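AvrA (Salmonella typhimurium, PDB 6BE0) probably acetylates serine and threonine residues of target proteins with acetyl-CoA, as a YopJ-family bacterial effector that binds inositol hexakisphosphate. Local coordinates at residues L69-F74 with A294-L299. Sequence-based numbering, arbitrary orientation.
Sequences LEMMPF and AEYKSL
Met71 meets the ring of Tyr296 in two ways at once: its CG makes an off-centre CH-pi contact, while its sulfur stands farther out over the ring face. CG is 4.3 Å from the ring centroid and comes nearest to CZ of Tyr296, at 3.8 Å. SD lies 5.3 Å from the same centroid but only 12° off the ring normal, a distant Met-aromatic contact. A bend at chi2 (-53°) brings SD over the ring, and a further bend at chi3 turns CE toward Leu299. There CE of Met71 meets CD1 of Leu299, the two side chains running past each other in opposite senses. Leu299 also reaches the next turn of helix 65-82: its CD2 packs 3.9 Å from CB of Phe74 and 3.7 Å from the carbonyl O of Phe74. The Phe74 ring leads away from helix 287-300, leaving CB and the backbone to make the contact. The two short helical segments approach to 10.9 Å between axes at an angle of 54°, a gap bridged mainly by side chains. The hydroxyl of Tyr296 continues past Met71 to a hydrogen bond with Asp68, one turn earlier on helix 65-82, which ties the far end of the ring to the same helix that Met71 packs from. Leu43 of helix 40-55 touches both Met71 and Tyr296, and Leu38 touches Met71, Phe74 and Leu299, adding apolar neighbours from the N-terminal part of the chain. The inositol hexakisphosphate lies about 11 Å from the Leu299 side chain, near the contact but not in it. Between the two segments the join is therefore apolar and aromatic, held by dispersion and shape, with the Tyr296 hydroxyl supplying a directional polar link alongside it.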
ATOM      1  N   LEU A  69     -10.923  -5.646  -6.440  1.00 30.04           N
ATOM      2  CA  LEU A  69     -11.542  -4.439  -6.976  1.00 30.91           C
ATOM      3  C   LEU A  69     -13.012  -4.362  -6.580  1.00 31.57           C
ATOM      4  O   LEU A  69     -13.486  -3.322  -6.125  1.00 32.15           O
ATOM      5  CB  LEU A  69     -11.414  -4.390  -8.500  1.00 32.47           C
ATOM      6  CG  LEU A  69     -11.936  -3.103  -9.146  1.00 33.78           C
ATOM      7  CD1 LEU A  69     -11.031  -1.924  -8.810  1.00 33.74           C
ATOM      8  CD2 LEU A  69     -12.077  -3.260 -10.652  1.00 35.95           C
ATOM      9  N   GLU A  70     -13.726  -5.470  -6.754  1.00 40.92           N
ATOM     10  CA  GLU A  70     -15.151  -5.520  -6.442  1.00 43.73           C
ATOM     11  C   GLU A  70     -15.415  -5.296  -4.956  1.00 45.16           C
ATOM     12  O   GLU A  70     -16.378  -4.627  -4.582  1.00 44.40           O
ATOM     13  CB  GLU A  70     -15.745  -6.863  -6.875  1.00 46.39           C
ATOM     14  CG  GLU A  70     -15.817  -7.056  -8.383  1.00 53.90           C
ATOM     15  CD  GLU A  70     -16.334  -8.428  -8.774  1.00 57.78           C
ATOM     16  OE1 GLU A  70     -17.163  -8.991  -8.027  1.00 61.81           O
ATOM     17  OE2 GLU A  70     -15.907  -8.946  -9.829  1.00 56.81           O
ATOM     18  N   MET A  71     -14.554  -5.858  -4.112  1.00 40.16           N
ATOM     19  CA  MET A  71     -14.730  -5.780  -2.667  1.00 36.88           C
ATOM     20  C   MET A  71     -14.254  -4.453  -2.083  1.00 36.12           C
ATOM     21  O   MET A  71     -14.601  -4.108  -0.953  1.00 38.12           O
ATOM     22  CB  MET A  71     -13.976  -6.921  -1.977  1.00 37.27           C
ATOM     23  CG  MET A  71     -14.473  -8.316  -2.316  1.00 38.29           C
ATOM     24  SD  MET A  71     -16.241  -8.537  -2.054  1.00 39.27           S
ATOM     25  CE  MET A  71     -16.397  -8.054  -0.337  1.00 53.17           C
ATOM     26  N   MET A  72     -13.464  -3.711  -2.853  1.00 32.99           N
ATOM     27  CA  MET A  72     -12.727  -2.569  -2.313  1.00 32.43           C
ATOM     28  C   MET A  72     -13.616  -1.496  -1.674  1.00 32.46           C
ATOM     29  O   MET A  72     -13.276  -0.983  -0.610  1.00 32.38           O
ATOM     30  CB  MET A  72     -11.868  -1.932  -3.407  1.00 31.97           C
ATOM     31  CG  MET A  72     -10.745  -1.056  -2.871  1.00 32.13           C
ATOM     32  SD  MET A  72      -9.653  -1.932  -1.729  1.00 40.48           S
ATOM     33  CE  MET A  72      -8.933  -3.159  -2.812  1.00 31.97           C
ATOM     34  N   PRO A  73     -14.746  -1.144  -2.316  1.00 30.96           N
ATOM     35  CA  PRO A  73     -15.625  -0.145  -1.693  1.00 31.16           C
ATOM     36  C   PRO A  73     -16.033  -0.523  -0.272  1.00 31.54           C
ATOM     37  O   PRO A  73     -16.060   0.335   0.612  1.00 31.53           O
ATOM     38  CB  PRO A  73     -16.841  -0.123  -2.621  1.00 31.71           C
ATOM     39  CG  PRO A  73     -16.317  -0.557  -3.936  1.00 31.56           C
ATOM     40  CD  PRO A  73     -15.252  -1.568  -3.631  1.00 31.25           C
ATOM     41  N   PHE A  74     -16.341  -1.799  -0.063  1.00 32.02           N
ATOM     42  CA  PHE A  74     -16.712  -2.291   1.258  1.00 32.58           C
ATOM     43  C   PHE A  74     -15.504  -2.315   2.187  1.00 32.32           C
ATOM     44  O   PHE A  74     -15.608  -1.986   3.367  1.00 32.62           O
ATOM     45  CB  PHE A  74     -17.319  -3.690   1.157  1.00 33.38           C
ATOM     46  CG  PHE A  74     -18.453  -3.788   0.179  1.00 33.86           C
ATOM     47  CD1 PHE A  74     -19.706  -3.303   0.505  1.00 34.49           C
ATOM     48  CD2 PHE A  74     -18.266  -4.370  -1.062  1.00 33.86           C
ATOM     49  CE1 PHE A  74     -20.751  -3.392  -0.391  1.00 35.16           C
ATOM     50  CE2 PHE A  74     -19.309  -4.461  -1.963  1.00 34.51           C
ATOM     51  CZ  PHE A  74     -20.553  -3.972  -1.624  1.00 35.19           C
ATOM     52  N   ALA A 294      -8.535 -12.290   5.980  1.00 33.45           N
ATOM     53  CA  ALA A 294      -8.902 -11.561   7.188  1.00 36.48           C
ATOM     54  C   ALA A 294      -9.828 -10.401   6.845  1.00 35.14           C
ATOM     55  O   ALA A 294     -10.871 -10.214   7.473  1.00 39.47           O
ATOM     56  CB  ALA A 294      -7.659 -11.051   7.899  1.00 37.05           C
ATOM     57  N   GLU A 295      -9.432  -9.630   5.838  1.00 38.19           N
ATOM     58  CA  GLU A 295     -10.199  -8.475   5.390  1.00 34.53           C
ATOM     59  C   GLU A 295     -11.609  -8.865   4.952  1.00 36.28           C
ATOM     60  O   GLU A 295     -12.582  -8.197   5.304  1.00 36.99           O
ATOM     61  CB  GLU A 295      -9.464  -7.777   4.246  1.00 32.35           C
ATOM     62  CG  GLU A 295      -8.232  -6.997   4.685  1.00 34.81           C
ATOM     63  CD  GLU A 295      -8.569  -5.625   5.244  1.00 36.30           C
ATOM     64  OE1 GLU A 295      -9.738  -5.398   5.623  1.00 40.39           O
ATOM     65  OE2 GLU A 295      -7.662  -4.770   5.298  1.00 33.16           O
ATOM     66  N   TYR A 296     -11.718  -9.950   4.190  1.00 33.49           N
ATOM     67  CA  TYR A 296     -13.018 -10.428   3.726  1.00 35.41           C
ATOM     68  C   TYR A 296     -13.878 -10.909   4.892  1.00 37.56           C
ATOM     69  O   TYR A 296     -15.066 -10.593   4.968  1.00 39.66           O
ATOM     70  CB  TYR A 296     -12.854 -11.564   2.712  1.00 38.95           C
ATOM     71  CG  TYR A 296     -12.351 -11.144   1.345  1.00 32.19           C
ATOM     72  CD1 TYR A 296     -11.809  -9.883   1.127  1.00 32.35           C
ATOM     73  CD2 TYR A 296     -12.430 -12.013   0.266  1.00 34.69           C
ATOM     74  CE1 TYR A 296     -11.354  -9.507  -0.123  1.00 31.95           C
ATOM     75  CE2 TYR A 296     -11.979 -11.645  -0.987  1.00 32.64           C
ATOM     76  CZ  TYR A 296     -11.443 -10.393  -1.176  1.00 29.31           C
ATOM     77  OH  TYR A 296     -10.995 -10.031  -2.425  1.00 28.76           O
ATOM     78  N   LYS A 297     -13.275 -11.681   5.791  1.00 34.87           N
ATOM     79  CA  LYS A 297     -14.001 -12.238   6.927  1.00 37.82           C
ATOM     80  C   LYS A 297     -14.572 -11.141   7.820  1.00 39.38           C
ATOM     81  O   LYS A 297     -15.635 -11.310   8.416  1.00 44.68           O
ATOM     82  CB  LYS A 297     -13.093 -13.155   7.750  1.00 38.79           C
ATOM     83  CG  LYS A 297     -12.901 -14.543   7.157  1.00 38.92           C
ATOM     84  CD  LYS A 297     -12.089 -15.428   8.089  1.00 40.51           C
ATOM     85  CE  LYS A 297     -11.930 -16.835   7.540  1.00 41.22           C
ATOM     86  NZ  LYS A 297     -11.182 -17.708   8.484  1.00 43.24           N
ATOM     87  N   SER A 298     -13.866 -10.018   7.906  1.00 45.84           N
ATOM     88  CA  SER A 298     -14.310  -8.902   8.737  1.00 44.38           C
ATOM     89  C   SER A 298     -15.625  -8.320   8.226  1.00 44.44           C
ATOM     90  O   SER A 298     -16.440  -7.833   9.008  1.00 46.57           O
ATOM     91  CB  SER A 298     -13.241  -7.808   8.784  1.00 40.43           C
ATOM     92  OG  SER A 298     -12.043  -8.286   9.370  1.00 51.08           O
ATOM     93  N   LEU A 299     -15.829  -8.371   6.913  1.00 46.89           N
ATOM     94  CA  LEU A 299     -17.065  -7.876   6.315  1.00 51.75           C
ATOM     95  C   LEU A 299     -18.247  -8.763   6.698  1.00 57.29           C
ATOM     96  O   LEU A 299     -19.387  -8.302   6.753  1.00 59.47           O
ATOM     97  CB  LEU A 299     -16.938  -7.801   4.792  1.00 46.29           C
ATOM     98  CG  LEU A 299     -15.919  -6.801   4.242  1.00 42.18           C
ATOM     99  CD1 LEU A 299     -15.765  -6.978   2.739  1.00 41.72           C
ATOM    100  CD2 LEU A 299     -16.321  -5.370   4.570  1.00 41.36           C
TER